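Local structure of serpin-12 (Manduca sexta, 6CJ7) at residues Lys94-Phe100 / Trp141-Asn147. The protein is a serine protease inhibitor of the serpin family that controls the prophenoloxidase activation system in larval hemolymph. Numbering follows the deposited sequence.
Sequences KTANNVF and WIASKTN
The indole of Trp141 stands between Asn98 and Lys145 where the end of helix 131-145, helix F of the serpin fold, lies against strand 92-102 of the central sheet A. Asn98 ND2 sits over one face of the indole, 3.5 Å from Trp141 CZ2, with amide and ring planes 69° apart; Lys145 CG lies over the opposite face, both partners offset toward the rim. CG of Trp141 is anti to the backbone N (chi1 177°), which sends the indole down to the strand, where Trp141 CZ3 meets Ala96 CB at 3.8 Å. Phe100 turns the rim of its ring toward the indole in an offset edge-to-face pair, planes at 81°, with Phe100 CZ 4.0 Å from Trp141 CE3. With an alanine at Trp141, Asn98 and Lys145 would probably face each other across a gap, and the Phe100 edge would lose its aromatic partner. Ala96 CB also packs on Lys145 CB, 3.7 Å away, with Ile142 CG2 and Thr146 CG2 close by. Toward the start of the strand, Lys94 lays its CB against the carbonyl oxygen of Lys145, and its chain crosses the Asn147 amide at about a right angle, with Lys94 CE 3.4 Å from Asn147 ND2. No direct hydrogen bond joins the two segments. The Lys145 chain, bent at both chi2 and chi3, curls back to the strand, and one water bridges the segments, donating to Thr95 O at 2.8 Å and accepting from Lys145 NZ over a doubtfully short distance. Behind this layer, Asn98 OD1 is hydrogen-bonded to Thr124 OG1, which anchors the amide under the indole, while backbone bonds to strand 165-174 hold Lys94, Ala96 and Asn98 in the sheet. At the helix end, Ile142 O accepts from Lys145 N and Thr146 OG1 on opposite faces of its plane.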
ATOM      1  N   LYS A  94      -3.938   4.463   9.350  1.00 19.81           N
ATOM      2  CA  LYS A  94      -5.144   5.186   8.974  1.00 22.19           C
ATOM      3  C   LYS A  94      -5.479   4.847   7.533  1.00 18.80           C
ATOM      4  O   LYS A  94      -4.635   4.995   6.645  1.00 22.18           O
ATOM      5  CB  LYS A  94      -4.974   6.701   9.129  1.00 23.22           C
ATOM      6  CG  LYS A  94      -4.763   7.189  10.546  1.00 28.50           C
ATOM      7  CD  LYS A  94      -6.023   7.019  11.368  1.00 36.56           C
ATOM      8  CE  LYS A  94      -5.884   7.652  12.739  1.00 46.81           C
ATOM      9  NZ  LYS A  94      -7.165   7.570  13.498  1.00 51.58           N
ATOM     10  N   THR A  95      -6.702   4.377   7.302  1.00 19.52           N
ATOM     11  CA  THR A  95      -7.134   4.049   5.954  1.00 23.48           C
ATOM     12  C   THR A  95      -8.315   4.929   5.581  1.00 26.37           C
ATOM     13  O   THR A  95      -9.121   5.317   6.435  1.00 28.78           O
ATOM     14  CB  THR A  95      -7.515   2.574   5.809  1.00 25.95           C
ATOM     15  OG1 THR A  95      -8.545   2.253   6.750  1.00 26.80           O
ATOM     16  CG2 THR A  95      -6.307   1.681   6.050  1.00 26.29           C
ATOM     17  N   ALA A  96      -8.394   5.272   4.300  1.00 21.40           N
ATOM     18  CA  ALA A  96      -9.543   5.997   3.767  1.00 22.06           C
ATOM     19  C   ALA A  96      -9.960   5.327   2.465  1.00 20.29           C
ATOM     20  O   ALA A  96      -9.272   5.456   1.445  1.00 21.65           O
ATOM     21  CB  ALA A  96      -9.224   7.474   3.544  1.00 23.65           C
ATOM     22  N   ASN A  97     -11.084   4.611   2.505  1.00 20.28           N
ATOM     23  CA  ASN A  97     -11.628   3.916   1.343  1.00 20.26           C
ATOM     24  C   ASN A  97     -13.012   4.478   1.050  1.00 19.59           C
ATOM     25  O   ASN A  97     -13.830   4.614   1.962  1.00 19.86           O
ATOM     26  CB  ASN A  97     -11.717   2.399   1.593  1.00 19.33           C
ATOM     27  CG  ASN A  97     -10.413   1.815   2.127  1.00 21.21           C
ATOM     28  OD1 ASN A  97      -9.388   1.862   1.449  1.00 22.79           O
ATOM     29  ND2 ASN A  97     -10.461   1.247   3.336  1.00 25.37           N
ATOM     30  N   ASN A  98     -13.276   4.818  -0.213  1.00 17.98           N
ATOM     31  CA  ASN A  98     -14.618   5.301  -0.533  1.00 20.13           C
ATOM     32  C   ASN A  98     -14.873   5.162  -2.025  1.00 18.08           C
ATOM     33  O   ASN A  98     -13.949   5.123  -2.842  1.00 19.40           O
ATOM     34  CB  ASN A  98     -14.805   6.768  -0.102  1.00 22.11           C
ATOM     35  CG  ASN A  98     -16.209   7.072   0.417  1.00 24.74           C
ATOM     36  OD1 ASN A  98     -17.214   6.565  -0.095  1.00 23.02           O
ATOM     37  ND2 ASN A  98     -16.287   7.931   1.432  1.00 24.55           N
ATOM     38  N   VAL A  99     -16.154   5.106  -2.371  1.00 18.54           N
ATOM     39  CA  VAL A  99     -16.614   5.124  -3.758  1.00 19.12           C
ATOM     40  C   VAL A  99     -17.539   6.327  -3.881  1.00 20.00           C
ATOM     41  O   VAL A  99     -18.615   6.354  -3.271  1.00 22.81           O
ATOM     42  CB  VAL A  99     -17.349   3.832  -4.145  1.00 21.44           C
ATOM     43  CG1 VAL A  99     -17.758   3.868  -5.624  1.00 22.48           C
ATOM     44  CG2 VAL A  99     -16.508   2.605  -3.852  1.00 21.05           C
ATOM     45  N   PHE A 100     -17.124   7.325  -4.657  1.00 20.30           N
ATOM     46  CA  PHE A 100     -17.902   8.540  -4.840  1.00 20.82           C
ATOM     47  C   PHE A 100     -18.681   8.401  -6.140  1.00 21.35           C
ATOM     48  O   PHE A 100     -18.104   8.470  -7.229  1.00 22.11           O
ATOM     49  CB  PHE A 100     -16.994   9.766  -4.836  1.00 22.53           C
ATOM     50  CG  PHE A 100     -16.323  10.001  -3.506  1.00 23.57           C
ATOM     51  CD1 PHE A 100     -15.016   9.586  -3.284  1.00 22.82           C
ATOM     52  CD2 PHE A 100     -17.014  10.623  -2.473  1.00 25.82           C
ATOM     53  CE1 PHE A 100     -14.396   9.791  -2.049  1.00 21.96           C
ATOM     54  CE2 PHE A 100     -16.406  10.828  -1.235  1.00 26.71           C
ATOM     55  CZ  PHE A 100     -15.096  10.413  -1.026  1.00 23.68           C
ATOM     56  N   TRP A 141     -12.351  15.036   3.074  1.00 25.49           N
ATOM     57  CA  TRP A 141     -12.726  13.788   3.727  1.00 27.92           C
ATOM     58  C   TRP A 141     -11.520  12.868   3.881  1.00 26.90           C
ATOM     59  O   TRP A 141     -11.303  12.287   4.953  1.00 26.41           O
ATOM     60  CB  TRP A 141     -13.842  13.084   2.955  1.00 25.17           C
ATOM     61  CG  TRP A 141     -14.193  11.770   3.573  1.00 28.41           C
ATOM     62  CD1 TRP A 141     -15.024  11.560   4.638  1.00 31.64           C
ATOM     63  CD2 TRP A 141     -13.685  10.486   3.200  1.00 23.04           C
ATOM     64  NE1 TRP A 141     -15.076  10.220   4.939  1.00 30.69           N
ATOM     65  CE2 TRP A 141     -14.264   9.539   4.074  1.00 26.84           C
ATOM     66  CE3 TRP A 141     -12.803  10.042   2.209  1.00 24.16           C
ATOM     67  CZ2 TRP A 141     -13.979   8.178   3.993  1.00 24.92           C
ATOM     68  CZ3 TRP A 141     -12.530   8.684   2.125  1.00 25.46           C
ATOM     69  CH2 TRP A 141     -13.113   7.771   3.014  1.00 22.17           C
ATOM     70  N   ILE A 142     -10.719  12.724   2.818  1.00 24.92           N
ATOM     71  CA  ILE A 142      -9.511  11.898   2.914  1.00 25.92           C
ATOM     72  C   ILE A 142      -8.593  12.429   4.005  1.00 28.33           C
ATOM     73  O   ILE A 142      -8.087  11.667   4.836  1.00 27.27           O
ATOM     74  CB  ILE A 142      -8.771  11.835   1.566  1.00 26.20           C
ATOM     75  CG1 ILE A 142      -9.623  11.157   0.495  1.00 24.13           C
ATOM     76  CG2 ILE A 142      -7.424  11.113   1.727  1.00 26.86           C
ATOM     77  CD1 ILE A 142      -9.013  11.271  -0.879  1.00 27.76           C
ATOM     78  N   ALA A 143      -8.354  13.747   4.010  1.00 24.04           N
ATOM     79  CA  ALA A 143      -7.486  14.325   5.031  1.00 27.58           C
ATOM     80  C   ALA A 143      -8.025  14.063   6.433  1.00 30.54           C
ATOM     81  O   ALA A 143      -7.251  13.798   7.363  1.00 30.07           O
ATOM     82  CB  ALA A 143      -7.322  15.821   4.785  1.00 30.12           C
ATOM     83  N   SER A 144      -9.352  14.118   6.602  1.00 30.10           N
ATOM     84  CA  SER A 144      -9.949  13.876   7.912  1.00 33.96           C
ATOM     85  C   SER A 144      -9.762  12.438   8.381  1.00 36.43           C
ATOM     86  O   SER A 144      -9.832  12.177   9.586  1.00 38.81           O
ATOM     87  CB  SER A 144     -11.441  14.223   7.888  1.00 33.23           C
ATOM     88  OG  SER A 144     -12.185  13.263   7.159  1.00 32.85           O
ATOM     89  N   LYS A 145      -9.521  11.508   7.461  1.00 29.49           N
ATOM     90  CA  LYS A 145      -9.371  10.098   7.783  1.00 31.01           C
ATOM     91  C   LYS A 145      -7.920   9.660   7.910  1.00 29.41           C
ATOM     92  O   LYS A 145      -7.678   8.506   8.275  1.00 33.11           O
ATOM     93  CB  LYS A 145     -10.044   9.234   6.709  1.00 29.54           C
ATOM     94  CG  LYS A 145     -11.566   9.348   6.647  1.00 29.45           C
ATOM     95  CD  LYS A 145     -12.221   8.392   7.622  1.00 34.63           C
ATOM     96  CE  LYS A 145     -11.964   6.953   7.213  1.00 37.78           C
ATOM     97  NZ  LYS A 145     -12.347   5.992   8.280  1.00 43.28           N
ATOM     98  N   THR A 146      -6.959  10.535   7.591  1.00 27.07           N
ATOM     99  CA  THR A 146      -5.551  10.161   7.495  1.00 26.11           C
ATOM    100  C   THR A 146      -4.661  11.091   8.314  1.00 28.79           C
ATOM    101  O   THR A 146      -3.498  11.314   7.961  1.00 31.51           O
ATOM    102  CB  THR A 146      -5.086  10.154   6.038  1.00 30.83           C
ATOM    103  OG1 THR A 146      -5.270  11.464   5.474  1.00 29.29           O
ATOM    104  CG2 THR A 146      -5.852   9.108   5.220  1.00 25.99           C
ATOM    105  N   ASN A 147      -5.191  11.650   9.403  1.00 33.12           N
ATOM    106  CA  ASN A 147      -4.433  12.570  10.257  1.00 33.95           C
ATOM    107  C   ASN A 147      -3.851  13.729   9.443  1.00 33.85           C
ATOM    108  O   ASN A 147      -2.738  14.197   9.689  1.00 36.16           O
ATOM    109  CB  ASN A 147      -3.327  11.826  11.018  1.00 33.64           C
ATOM    110  CG  ASN A 147      -3.857  11.016  12.196  1.00 37.49           C
ATOM    111  OD1 ASN A 147      -3.073  10.481  12.996  1.00 42.39           O
ATOM    112  ND2 ASN A 147      -5.178  10.923  12.315  1.00 38.42           N
TER
HETATM  113  O   HOH W   1     -11.257   3.844   7.569  1.00 32.05           O